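Local structure of structure-specific endonuclease subunit slx4 (Schizosaccharomyces pombe, 4ZDT) at residues Ile28-Phe39 with Lys56-Lys67. The protein serves as the regulatory subunit of the Slx1-Slx4 structure-specific endonuclease, which resolves branched DNA structures formed during DNA repair and recombination. Sequence-based numbering, arbitrary orientation.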
# COMPACT_ATOMS: atom_id res chain seq x y z
N ILE B 28 2.21 4.75 -1.51
CA ILE B 28 2.54 4.27 -0.16
C ILE B 28 3.39 3.00 -0.23
O ILE B 28 4.41 2.89 0.44
CB ILE B 28 1.24 3.98 0.65
CG1 ILE B 28 0.49 5.30 0.93
CG2 ILE B 28 1.52 3.21 1.98
CD1 ILE B 28 -0.95 5.11 1.44
N LEU B 29 2.96 2.06 -1.06
CA LEU B 29 3.65 0.77 -1.20
C LEU B 29 5.05 0.88 -1.82
O LEU B 29 5.82 -0.08 -1.77
CB LEU B 29 2.78 -0.21 -1.99
CG LEU B 29 1.45 -0.62 -1.35
CD1 LEU B 29 0.61 -1.49 -2.33
CD2 LEU B 29 1.65 -1.36 -0.02
N THR B 30 5.35 2.02 -2.44
CA THR B 30 6.65 2.24 -3.07
C THR B 30 7.43 3.34 -2.36
O THR B 30 8.41 3.86 -2.90
CB THR B 30 6.52 2.54 -4.58
OG1 THR B 30 5.76 3.74 -4.78
CG2 THR B 30 5.82 1.39 -5.29
N TYR B 31 7.01 3.66 -1.13
CA TYR B 31 7.66 4.69 -0.31
C TYR B 31 7.76 6.07 -1.00
O TYR B 31 8.74 6.79 -0.81
CB TYR B 31 9.06 4.21 0.17
CG TYR B 31 9.03 2.85 0.86
CD1 TYR B 31 8.65 2.76 2.20
CD2 TYR B 31 9.37 1.68 0.19
CE1 TYR B 31 8.61 1.53 2.84
CE2 TYR B 31 9.34 0.45 0.83
CZ TYR B 31 8.96 0.38 2.14
OH TYR B 31 8.92 -0.84 2.77
N SER B 32 6.74 6.41 -1.81
CA SER B 32 6.65 7.73 -2.45
C SER B 32 5.81 8.70 -1.63
O SER B 32 4.70 8.36 -1.19
CB SER B 32 6.05 7.64 -3.87
OG SER B 32 6.72 6.67 -4.65
N ALA B 33 6.33 9.91 -1.46
CA ALA B 33 5.68 10.94 -0.64
C ALA B 33 4.34 11.40 -1.20
O ALA B 33 4.14 11.49 -2.41
CB ALA B 33 6.59 12.13 -0.45
N ILE B 34 3.44 11.72 -0.27
CA ILE B 34 2.07 12.12 -0.53
C ILE B 34 1.93 13.62 -0.27
O ILE B 34 2.49 14.12 0.70
CB ILE B 34 1.14 11.27 0.42
CG1 ILE B 34 1.37 9.76 0.18
CG2 ILE B 34 -0.33 11.66 0.34
CD1 ILE B 34 1.09 9.30 -1.24
N ASP B 35 1.24 14.35 -1.15
CA ASP B 35 0.89 15.75 -0.91
C ASP B 35 -0.38 15.77 -0.05
O ASP B 35 -1.46 15.41 -0.51
CB ASP B 35 0.68 16.50 -2.24
CG ASP B 35 0.27 17.97 -2.04
OD1 ASP B 35 -0.54 18.29 -1.14
OD2 ASP B 35 0.74 18.82 -2.83
N VAL B 36 -0.24 16.18 1.21
CA VAL B 36 -1.33 16.10 2.19
C VAL B 36 -2.57 16.88 1.76
O VAL B 36 -3.69 16.37 1.84
CB VAL B 36 -0.87 16.50 3.59
CG1 VAL B 36 -2.03 16.44 4.55
CG2 VAL B 36 0.19 15.55 4.04
N GLU B 37 -2.36 18.11 1.28
CA GLU B 37 -3.45 18.94 0.78
C GLU B 37 -4.15 18.30 -0.42
O GLU B 37 -5.38 18.29 -0.47
CB GLU B 37 -2.97 20.36 0.47
CG GLU B 37 -2.82 21.22 1.74
CD GLU B 37 -1.85 22.38 1.59
OE1 GLU B 37 -1.71 22.93 0.48
OE2 GLU B 37 -1.22 22.76 2.61
N GLU B 38 -3.38 17.76 -1.37
CA GLU B 38 -3.98 17.06 -2.51
C GLU B 38 -4.76 15.81 -2.06
O GLU B 38 -5.87 15.56 -2.55
CB GLU B 38 -2.93 16.70 -3.57
CG GLU B 38 -2.47 17.90 -4.43
CD GLU B 38 -1.36 17.54 -5.41
OE1 GLU B 38 -1.19 16.33 -5.73
OE2 GLU B 38 -0.66 18.46 -5.88
N PHE B 39 -4.18 15.07 -1.11
CA PHE B 39 -4.77 13.85 -0.51
C PHE B 39 -6.10 14.16 0.16
O PHE B 39 -7.09 13.41 -0.02
CB PHE B 39 -3.77 13.25 0.50
CG PHE B 39 -4.18 11.88 1.08
CD1 PHE B 39 -4.81 10.89 0.29
CD2 PHE B 39 -3.84 11.56 2.39
CE1 PHE B 39 -5.15 9.63 0.83
CE2 PHE B 39 -4.16 10.29 2.94
CZ PHE B 39 -4.82 9.33 2.15
N LYS B 56 -2.17 13.96 8.80
CA LYS B 56 -0.79 13.94 9.30
C LYS B 56 -0.58 12.86 10.35
O LYS B 56 0.44 12.14 10.30
CB LYS B 56 -0.37 15.32 9.82
CG LYS B 56 -0.36 16.39 8.72
CD LYS B 56 -0.20 17.80 9.27
CE LYS B 56 -0.12 18.80 8.12
NZ LYS B 56 -0.04 20.22 8.61
N SER B 57 -1.53 12.71 11.28
CA SER B 57 -1.40 11.70 12.34
C SER B 57 -1.54 10.30 11.78
O SER B 57 -0.86 9.38 12.23
CB SER B 57 -2.37 11.94 13.52
OG SER B 57 -3.73 11.88 13.11
N TRP B 58 -2.43 10.14 10.80
CA TRP B 58 -2.60 8.87 10.10
C TRP B 58 -1.29 8.50 9.40
O TRP B 58 -0.78 7.40 9.59
CB TRP B 58 -3.78 8.97 9.11
CG TRP B 58 -4.03 7.72 8.33
CD1 TRP B 58 -4.72 6.61 8.73
CD2 TRP B 58 -3.58 7.46 7.00
NE1 TRP B 58 -4.72 5.66 7.72
CE2 TRP B 58 -4.03 6.17 6.65
CE3 TRP B 58 -2.85 8.20 6.06
CZ2 TRP B 58 -3.76 5.59 5.39
CZ3 TRP B 58 -2.60 7.63 4.81
CH2 TRP B 58 -3.06 6.34 4.50
N CYS B 59 -0.73 9.43 8.62
CA CYS B 59 0.52 9.18 7.91
C CYS B 59 1.63 8.79 8.88
O CYS B 59 2.37 7.82 8.63
CB CYS B 59 0.98 10.39 7.07
SG CYS B 59 -0.02 10.85 5.63
N ASP B 60 1.75 9.53 9.98
CA ASP B 60 2.82 9.27 10.96
C ASP B 60 2.66 7.90 11.56
O ASP B 60 3.64 7.19 11.74
CB ASP B 60 2.85 10.34 12.07
CG ASP B 60 4.14 10.31 12.88
OD1 ASP B 60 5.24 10.16 12.28
OD2 ASP B 60 4.06 10.43 14.12
N LYS B 61 1.42 7.51 11.86
CA LYS B 61 1.15 6.24 12.52
C LYS B 61 1.30 5.02 11.58
O LYS B 61 1.74 3.96 12.02
CB LYS B 61 -0.25 6.27 13.15
CG LYS B 61 -0.73 4.97 13.79
CD LYS B 61 -0.18 4.81 15.19
CE LYS B 61 -0.74 3.58 15.87
NZ LYS B 61 -2.25 3.63 15.99
N TYR B 62 0.97 5.19 10.31
CA TYR B 62 0.89 4.05 9.38
C TYR B 62 1.94 4.01 8.26
O TYR B 62 1.86 3.16 7.38
CB TYR B 62 -0.53 3.91 8.81
CG TYR B 62 -1.55 3.63 9.89
CD1 TYR B 62 -1.70 2.35 10.42
CD2 TYR B 62 -2.34 4.66 10.41
CE1 TYR B 62 -2.61 2.09 11.44
CE2 TYR B 62 -3.25 4.41 11.43
CZ TYR B 62 -3.38 3.13 11.94
OH TYR B 62 -4.29 2.89 12.95
N GLY B 63 2.92 4.92 8.30
CA GLY B 63 4.10 4.86 7.43
C GLY B 63 3.93 5.49 6.06
O GLY B 63 4.37 4.94 5.03
N VAL B 64 3.28 6.63 6.02
CA VAL B 64 3.12 7.35 4.76
C VAL B 64 3.98 8.62 4.82
O VAL B 64 3.91 9.37 5.80
CB VAL B 64 1.63 7.66 4.53
CG1 VAL B 64 1.42 8.46 3.24
CG2 VAL B 64 0.82 6.34 4.53
N LEU B 65 4.78 8.86 3.77
CA LEU B 65 5.64 10.03 3.70
C LEU B 65 4.88 11.24 3.18
O LEU B 65 4.10 11.14 2.23
CB LEU B 65 6.84 9.77 2.76
CG LEU B 65 8.03 8.90 3.20
CD1 LEU B 65 7.60 7.49 3.51
CD2 LEU B 65 9.12 8.90 2.13
N MET B 66 5.13 12.39 3.80
CA MET B 66 4.49 13.62 3.41
C MET B 66 5.47 14.57 2.73
O MET B 66 6.58 14.79 3.23
CB MET B 66 3.84 14.26 4.64
CG MET B 66 2.73 13.38 5.25
SD MET B 66 1.98 14.07 6.74
CE MET B 66 3.06 13.40 8.00
N LYS B 67 5.06 15.13 1.60
CA LYS B 67 5.84 16.18 0.93
C LYS B 67 5.97 17.38 1.85
O LYS B 67 4.99 17.78 2.49
CB LYS B 67 5.19 16.59 -0.39
CG LYS B 67 5.41 15.60 -1.53
CD LYS B 67 4.83 16.11 -2.85
CE LYS B 67 4.94 15.04 -3.93
NZ LYS B 67 4.19 15.41 -5.17
O HOH W 1 5.22 4.79 2.28
O HOH W 2 4.41 7.23 1.39
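Ile34 and Met66 pair in a single parallel bridge, Ile34 N donating to Leu65 O (2.6 Å) and Lys67 N to Ile34 O (2.9 Å). Toward helix 23-29 direct pairing gives way to water: one molecule joins Ser32 O to Leu65 N, another Ile28 O to Gly63 O. Close by, Leu29 O accepts a hydrogen bond from Trp63 NE1 of the Slx1 chain, and the Tyr31 ring makes a cation-pi contact with Arg64 of that chain. Next to the bridge, the two Val64 methyls have different partners. CG1 presses tightly on Ile34 CG1 (3.3 Å), while CG2 meets Ile28 CG1 at 3.8 Å. Ile28 is extended at chi2 (167°), which carries CD1 to the edge of the Trp58 ring, 3.9 Å from CH2. Cut back to an alanine here, the side chain would probably leave a gap between Val64 CG2 and that indole edge. Phe39 CE2 approaches Trp58 CZ3 at 3.6 Å, the ring planes inclined by 38°; the indole NE1 bonds to Ser13 of helix 3-18. At the start of helix 36-45, Val36 CG2 lies 3.6 Å from both CG and SD of Met66. In this Slx4 C-terminal domain, directional backbone bonds thus fix the alignment of two loops while apolar packing joins their helices.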